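Local coordinates for protein HAT1-interacting factor 1 (PDB 4NQ0) that acts as a nuclear histone chaperone that binds H3-H4 and H2A-H2B, within the HAT-B acetyltransferase complex, and contributes to chromatin assembly and telomere silencing, at residues I235-I240 against T276-Q281; A310-H315 against E324-R329. One frame throughout, in Å; residues are numbered along the deposited sequence.

Contact 1: I235-I240 against T276-Q281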
loop_
_atom_site.group_PDB
_atom_site.type_symbol
_atom_site.label_atom_id
_atom_site.label_comp_id
_atom_site.label_asym_id
_atom_site.label_seq_id
_atom_site.Cartn_x
_atom_site.Cartn_y
_atom_site.Cartn_z
ATOM N N ILE A 235 -4.284 5.481 -3.898
ATOM C CA ILE A 235 -3.086 4.867 -4.459
ATOM C C ILE A 235 -2.006 4.743 -3.387
ATOM O O ILE A 235 -1.391 3.688 -3.249
ATOM C CB ILE A 235 -2.574 5.632 -5.709
ATOM C CG1 ILE A 235 -3.504 5.364 -6.895
ATOM C CG2 ILE A 235 -1.156 5.195 -6.078
ATOM C CD1 ILE A 235 -3.290 6.278 -8.076
ATOM N N GLY A 236 -1.801 5.808 -2.610
ATOM C CA GLY A 236 -0.868 5.767 -1.485
ATOM C C GLY A 236 -1.197 4.642 -0.527
ATOM O O GLY A 236 -0.310 3.871 -0.138
ATOM N N ASP A 237 -2.480 4.541 -0.168
ATOM C CA ASP A 237 -2.992 3.472 0.704
ATOM C C ASP A 237 -2.693 2.095 0.127
ATOM O O ASP A 237 -2.329 1.170 0.859
ATOM C CB ASP A 237 -4.514 3.607 0.922
ATOM C CG ASP A 237 -4.888 4.730 1.877
ATOM O OD1 ASP A 237 -4.015 5.241 2.613
ATOM O OD2 ASP A 237 -6.077 5.100 1.890
ATOM N N VAL A 238 -2.832 1.952 -1.192
ATOM C CA VAL A 238 -2.544 0.676 -1.835
ATOM C C VAL A 238 -1.063 0.335 -1.721
ATOM O O VAL A 238 -0.705 -0.833 -1.469
ATOM C CB VAL A 238 -2.982 0.654 -3.304
ATOM C CG1 VAL A 238 -2.435 -0.603 -4.022
ATOM C CG2 VAL A 238 -4.511 0.726 -3.383
ATOM N N TYR A 239 -0.204 1.338 -1.894
ATOM C CA TYR A 239 1.240 1.111 -1.814
ATOM C C TYR A 239 1.648 0.701 -0.404
ATOM O O TYR A 239 2.500 -0.173 -0.245
ATOM C CB TYR A 239 2.047 2.329 -2.302
ATOM C CG TYR A 239 2.220 2.397 -3.806
ATOM C CD1 TYR A 239 2.742 1.321 -4.517
ATOM C CD2 TYR A 239 1.886 3.544 -4.517
ATOM C CE1 TYR A 239 2.913 1.375 -5.893
ATOM C CE2 TYR A 239 2.048 3.610 -5.889
ATOM C CZ TYR A 239 2.555 2.526 -6.569
ATOM O OH TYR A 239 2.708 2.607 -7.913
ATOM N N ILE A 240 1.042 1.308 0.617
ATOM C CA ILE A 240 1.280 0.889 2.002
ATOM C C ILE A 240 0.895 -0.580 2.193
ATOM O O ILE A 240 1.651 -1.354 2.787
ATOM C CB ILE A 240 0.513 1.756 3.047
ATOM C CG1 ILE A 240 1.003 3.217 3.055
ATOM C CG2 ILE A 240 0.654 1.156 4.449
ATOM C CD1 ILE A 240 2.474 3.414 3.462
ATOM N N THR A 276 -1.041 14.378 7.302
ATOM C CA THR A 276 0.138 14.363 8.149
ATOM C C THR A 276 0.304 13.025 8.861
ATOM O O THR A 276 1.420 12.512 8.951
ATOM C CB THR A 276 0.102 15.526 9.142
ATOM O OG1 THR A 276 0.112 16.742 8.396
ATOM C CG2 THR A 276 1.311 15.503 10.070
ATOM N N GLU A 277 -0.796 12.436 9.323
ATOM C CA GLU A 277 -0.734 11.117 9.966
ATOM C C GLU A 277 -0.214 10.040 9.023
ATOM O O GLU A 277 0.536 9.175 9.431
ATOM C CB GLU A 277 -2.107 10.684 10.483
ATOM C CG GLU A 277 -2.557 11.437 11.728
ATOM C CD GLU A 277 -4.053 11.303 11.976
ATOM O OE1 GLU A 277 -4.618 12.193 12.655
ATOM O OE2 GLU A 277 -4.660 10.314 11.486
ATOM N N LYS A 278 -0.634 10.090 7.767
ATOM C CA LYS A 278 -0.230 9.079 6.797
ATOM C C LYS A 278 1.227 9.264 6.383
ATOM O O LYS A 278 1.968 8.291 6.236
ATOM C CB LYS A 278 -1.184 9.079 5.602
ATOM C CG LYS A 278 -2.580 8.519 5.961
ATOM C CD LYS A 278 -3.490 8.419 4.759
ATOM C CE LYS A 278 -4.768 7.637 5.083
ATOM N NZ LYS A 278 -4.526 6.166 5.184
ATOM N N VAL A 279 1.644 10.512 6.227
ATOM C CA VAL A 279 3.037 10.811 5.932
ATOM C C VAL A 279 3.923 10.226 7.026
ATOM O O VAL A 279 4.867 9.494 6.738
ATOM C CB VAL A 279 3.266 12.330 5.787
ATOM C CG1 VAL A 279 4.761 12.657 5.742
ATOM C CG2 VAL A 279 2.567 12.840 4.531
ATOM N N ILE A 280 3.595 10.530 8.278
ATOM C CA ILE A 280 4.377 10.074 9.429
ATOM C C ILE A 280 4.398 8.556 9.495
ATOM O O ILE A 280 5.441 7.949 9.718
ATOM C CB ILE A 280 3.809 10.617 10.772
ATOM C CG1 ILE A 280 3.911 12.149 10.851
ATOM C CG2 ILE A 280 4.537 9.990 11.955
ATOM C CD1 ILE A 280 5.304 12.671 10.792
ATOM N N GLN A 281 3.238 7.942 9.308
ATOM C CA GLN A 281 3.144 6.484 9.277
ATOM C C GLN A 281 4.062 5.852 8.214
ATOM O O GLN A 281 4.767 4.888 8.491
ATOM C CB GLN A 281 1.695 6.058 9.036
ATOM C CG GLN A 281 1.536 4.558 8.848
ATOM C CD GLN A 281 0.106 4.133 8.633
ATOM O OE1 GLN A 281 -0.650 4.770 7.896
ATOM N NE2 GLN A 281 -0.265 3.026 9.256
#
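K278 reaches across from one helix to D237 on the other, and their salt bridge is the only direct contact within 4.5 Å between the two segments. The CB of K278 heads toward helix 229-248. CG stands beside the backbone N and opposite the carbonyl carbon (chi1 -71°), which sends the chain outward over the gap, and CB and CG serve as spacer. K278 CD is the first atom to come near the acid, 3.9 Å from D237 OD1. K278 CE follows at 3.5 Å from D237 OD1. The chain runs extended to this point and bends only at its last torsion (chi4 -75°), a turn that swings NZ onto the carboxylate. There K278 NZ donates a hydrogen bond of 2.8 Å to D237 OD1, met on the syn side but 28° out of the carboxylate plane. D237 OD2 lies farther off, 3.8 Å from K278 NZ, so the ammonium grips one oxygen instead of straddling both. The acid itself starts off obliquely to the other helix, but its end comes nearer, and the two side chains cross at about a right angle. OD1 has a second partner, the hydroxyl of Y266 on helix 252-266, and is thus held by two bonds that probably limit how far the carboxylate can rotate. Replacing D237 by an alanine removes the shared acceptor, and is likely to leave the K278 ammonium without its counter-charge and the Y266 hydroxyl without this partner. Beside the bridge I240 also faces helix 273-290, but packs on A262 and Y266. Helix 229-248, in the predicted second TPR, thus meets helix 273-290 at the surface, while helix 252-266 packs against helix 229-248 at I240 and Y239, and helix 202-218 touches helix 229-248 at I235 and V238.

Contact 2: A310-H315 against E324-R329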
loop_
_atom_site.group_PDB
_atom_site.type_symbol
_atom_site.label_atom_id
_atom_site.label_comp_id
_atom_site.label_asym_id
_atom_site.label_seq_id
_atom_site.Cartn_x
_atom_site.Cartn_y
_atom_site.Cartn_z
ATOM N N ALA A 310 13.797 13.194 13.352
ATOM C CA ALA A 310 13.577 14.637 13.366
ATOM C C ALA A 310 12.138 14.969 13.045
ATOM O O ALA A 310 11.533 15.817 13.690
ATOM C CB ALA A 310 14.504 15.337 12.373
ATOM N N LEU A 311 11.598 14.292 12.039
ATOM C CA LEU A 311 10.227 14.507 11.629
ATOM C C LEU A 311 9.230 14.182 12.745
ATOM O O LEU A 311 8.311 14.958 12.994
ATOM C CB LEU A 311 9.917 13.664 10.404
ATOM C CG LEU A 311 8.527 13.913 9.831
ATOM C CD1 LEU A 311 8.381 15.383 9.413
ATOM C CD2 LEU A 311 8.273 12.974 8.665
ATOM N N LEU A 312 9.417 13.032 13.395
ATOM C CA LEU A 312 8.533 12.588 14.471
ATOM C C LEU A 312 8.687 13.448 15.712
ATOM O O LEU A 312 7.698 13.728 16.397
ATOM C CB LEU A 312 8.771 11.117 14.829
ATOM C CG LEU A 312 7.883 10.116 14.084
ATOM C CD1 LEU A 312 8.616 8.792 13.878
ATOM C CD2 LEU A 312 6.577 9.890 14.835
ATOM N N GLU A 313 9.925 13.853 16.007
ATOM C CA GLU A 313 10.167 14.770 17.112
ATOM C C GLU A 313 9.382 16.056 16.884
ATOM O O GLU A 313 8.703 16.525 17.784
ATOM C CB GLU A 313 11.660 15.062 17.285
ATOM C CG GLU A 313 12.419 13.940 17.997
ATOM C CD GLU A 313 13.924 14.170 18.054
ATOM O OE1 GLU A 313 14.444 14.996 17.274
ATOM O OE2 GLU A 313 14.593 13.522 18.888
ATOM N N LYS A 314 9.443 16.598 15.669
ATOM C CA LYS A 314 8.733 17.834 15.343
ATOM C C LYS A 314 7.224 17.671 15.477
ATOM O O LYS A 314 6.533 18.564 15.966
ATOM C CB LYS A 314 9.070 18.286 13.921
ATOM C CG LYS A 314 8.701 19.737 13.613
ATOM C CD LYS A 314 8.469 19.950 12.120
ATOM N N HIS A 315 6.718 16.529 15.023
ATOM C CA HIS A 315 5.302 16.205 15.136
ATOM C C HIS A 315 4.838 16.151 16.605
ATOM O O HIS A 315 3.730 16.590 16.935
ATOM C CB HIS A 315 5.024 14.871 14.432
ATOM C CG HIS A 315 3.578 14.510 14.365
ATOM N ND1 HIS A 315 2.638 15.325 13.773
ATOM C CD2 HIS A 315 2.907 13.422 14.811
ATOM C CE1 HIS A 315 1.448 14.758 13.865
ATOM N NE2 HIS A 315 1.585 13.601 14.486
ATOM N N GLU A 324 1.062 8.500 22.350
ATOM C CA GLU A 324 1.705 7.262 22.812
ATOM C C GLU A 324 2.180 6.390 21.637
ATOM O O GLU A 324 3.246 5.786 21.706
ATOM C CB GLU A 324 0.800 6.457 23.759
ATOM C CG GLU A 324 -0.641 6.277 23.300
ATOM C CD GLU A 324 -1.603 7.289 23.926
ATOM O OE1 GLU A 324 -1.735 7.287 25.169
ATOM O OE2 GLU A 324 -2.231 8.074 23.170
ATOM N N LEU A 325 1.394 6.337 20.568
ATOM C CA LEU A 325 1.800 5.635 19.352
ATOM C C LEU A 325 3.041 6.304 18.758
ATOM O O LEU A 325 4.018 5.637 18.411
ATOM C CB LEU A 325 0.679 5.664 18.319
ATOM C CG LEU A 325 0.679 4.686 17.129
ATOM C CD1 LEU A 325 0.438 5.467 15.862
ATOM C CD2 LEU A 325 1.946 3.853 17.018
ATOM N N GLN A 326 2.996 7.627 18.649
ATOM C CA GLN A 326 4.101 8.373 18.063
ATOM C C GLN A 326 5.349 8.263 18.948
ATOM O O GLN A 326 6.461 8.168 18.439
ATOM C CB GLN A 326 3.722 9.840 17.845
ATOM C CG GLN A 326 2.443 10.081 17.024
ATOM C CD GLN A 326 2.521 9.559 15.603
ATOM O OE1 GLN A 326 3.557 9.058 15.159
ATOM N NE2 GLN A 326 1.415 9.682 14.874
ATOM N N GLN A 327 5.157 8.256 20.264
ATOM C CA GLN A 327 6.261 8.035 21.202
ATOM C C GLN A 327 6.866 6.644 21.015
ATOM O O GLN A 327 8.085 6.497 21.018
ATOM C CB GLN A 327 5.808 8.225 22.659
ATOM C CG GLN A 327 5.887 9.681 23.169
ATOM C CD GLN A 327 5.102 9.924 24.465
ATOM O OE1 GLN A 327 4.515 8.998 25.041
ATOM N NE2 GLN A 327 5.090 11.175 24.921
ATOM N N ALA A 328 6.013 5.633 20.853
ATOM C CA ALA A 328 6.461 4.265 20.577
ATOM C C ALA A 328 7.292 4.210 19.286
ATOM O O ALA A 328 8.399 3.679 19.286
ATOM C CB ALA A 328 5.267 3.312 20.489
ATOM N N ARG A 329 6.775 4.794 18.207
ATOM C CA ARG A 329 7.508 4.850 16.927
ATOM C C ARG A 329 8.881 5.502 17.072
ATOM O O ARG A 329 9.895 5.002 16.559
ATOM C CB ARG A 329 6.702 5.608 15.874
ATOM C CG ARG A 329 5.478 4.865 15.362
ATOM C CD ARG A 329 4.659 5.767 14.452
ATOM N NE ARG A 329 3.499 5.089 13.879
ATOM C CZ ARG A 329 2.519 5.697 13.211
ATOM N NH1 ARG A 329 2.534 7.014 13.016
ATOM N NH2 ARG A 329 1.509 4.983 12.731
#
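L312 and Q326 are the nearest CA pair of the two segments, 7.1 Å apart, and the contact is one of van der Waals packing with no hydrogen bond across it. The aliphatic part rests on L312. L312 CD2 lies 3.1 Å from Q326 OE1, and L312 CD1 4.2 Å from R329 CB. The leucine torsions lie away from the usual values, so the close approach of methyl to amide oxygen is doubtful in detail. Beyond these atoms L312 reaches L330 and I333, farther along helix 323-344.

The aromatic part belongs to H315. Its imidazole meets the Q326 amide with the two planes 85° apart, H315 NE2 standing 3.9 Å from Q326 NE2, too far for a hydrogen bond. Q326 bends at its second torsion, bringing the amide back against both L312 and the ring.

The one side-chain hydrogen bond here is internal to segment 324-329: R329 NH1 gives Q326 OE1 a weak bond of 3.1 Å, bent to 135° at the hydrogen, and this probably steadies the amide. L325 CD1 covers one face of the R329 guanidinium, lying over its centre, 3.3 Å above the plane.

The short helical segments run nearly antiparallel, at 155° with axes 10.1 Å apart. This antiparallel pairing is consistent with the end of a TPR array, helix 323-344 following the predicted third repeat that holds segment 310-315; both segments lie in the region that interacts with H2A-H2B.

In the fold
From the N terminus, helix 229-248 supplies the first half of contact 1; the chain then runs through helix 252-266 and returns in helix 273-290, closing a loop of 35 residues. Only after that does contact 2 open, on helix 298-316, and it closes across an eight-residue connection to helix 323-344. The two contacts therefore stand in series, neither nested nor crossed, their centres about 16 Å apart. Helix 273-290 joins them: while one side of it faces helix 229-248, I280 packs against L311, L312, Q326 and R329. Contact 1 ties successive parts of the helical array, and contact 2 fastens its C-terminal end.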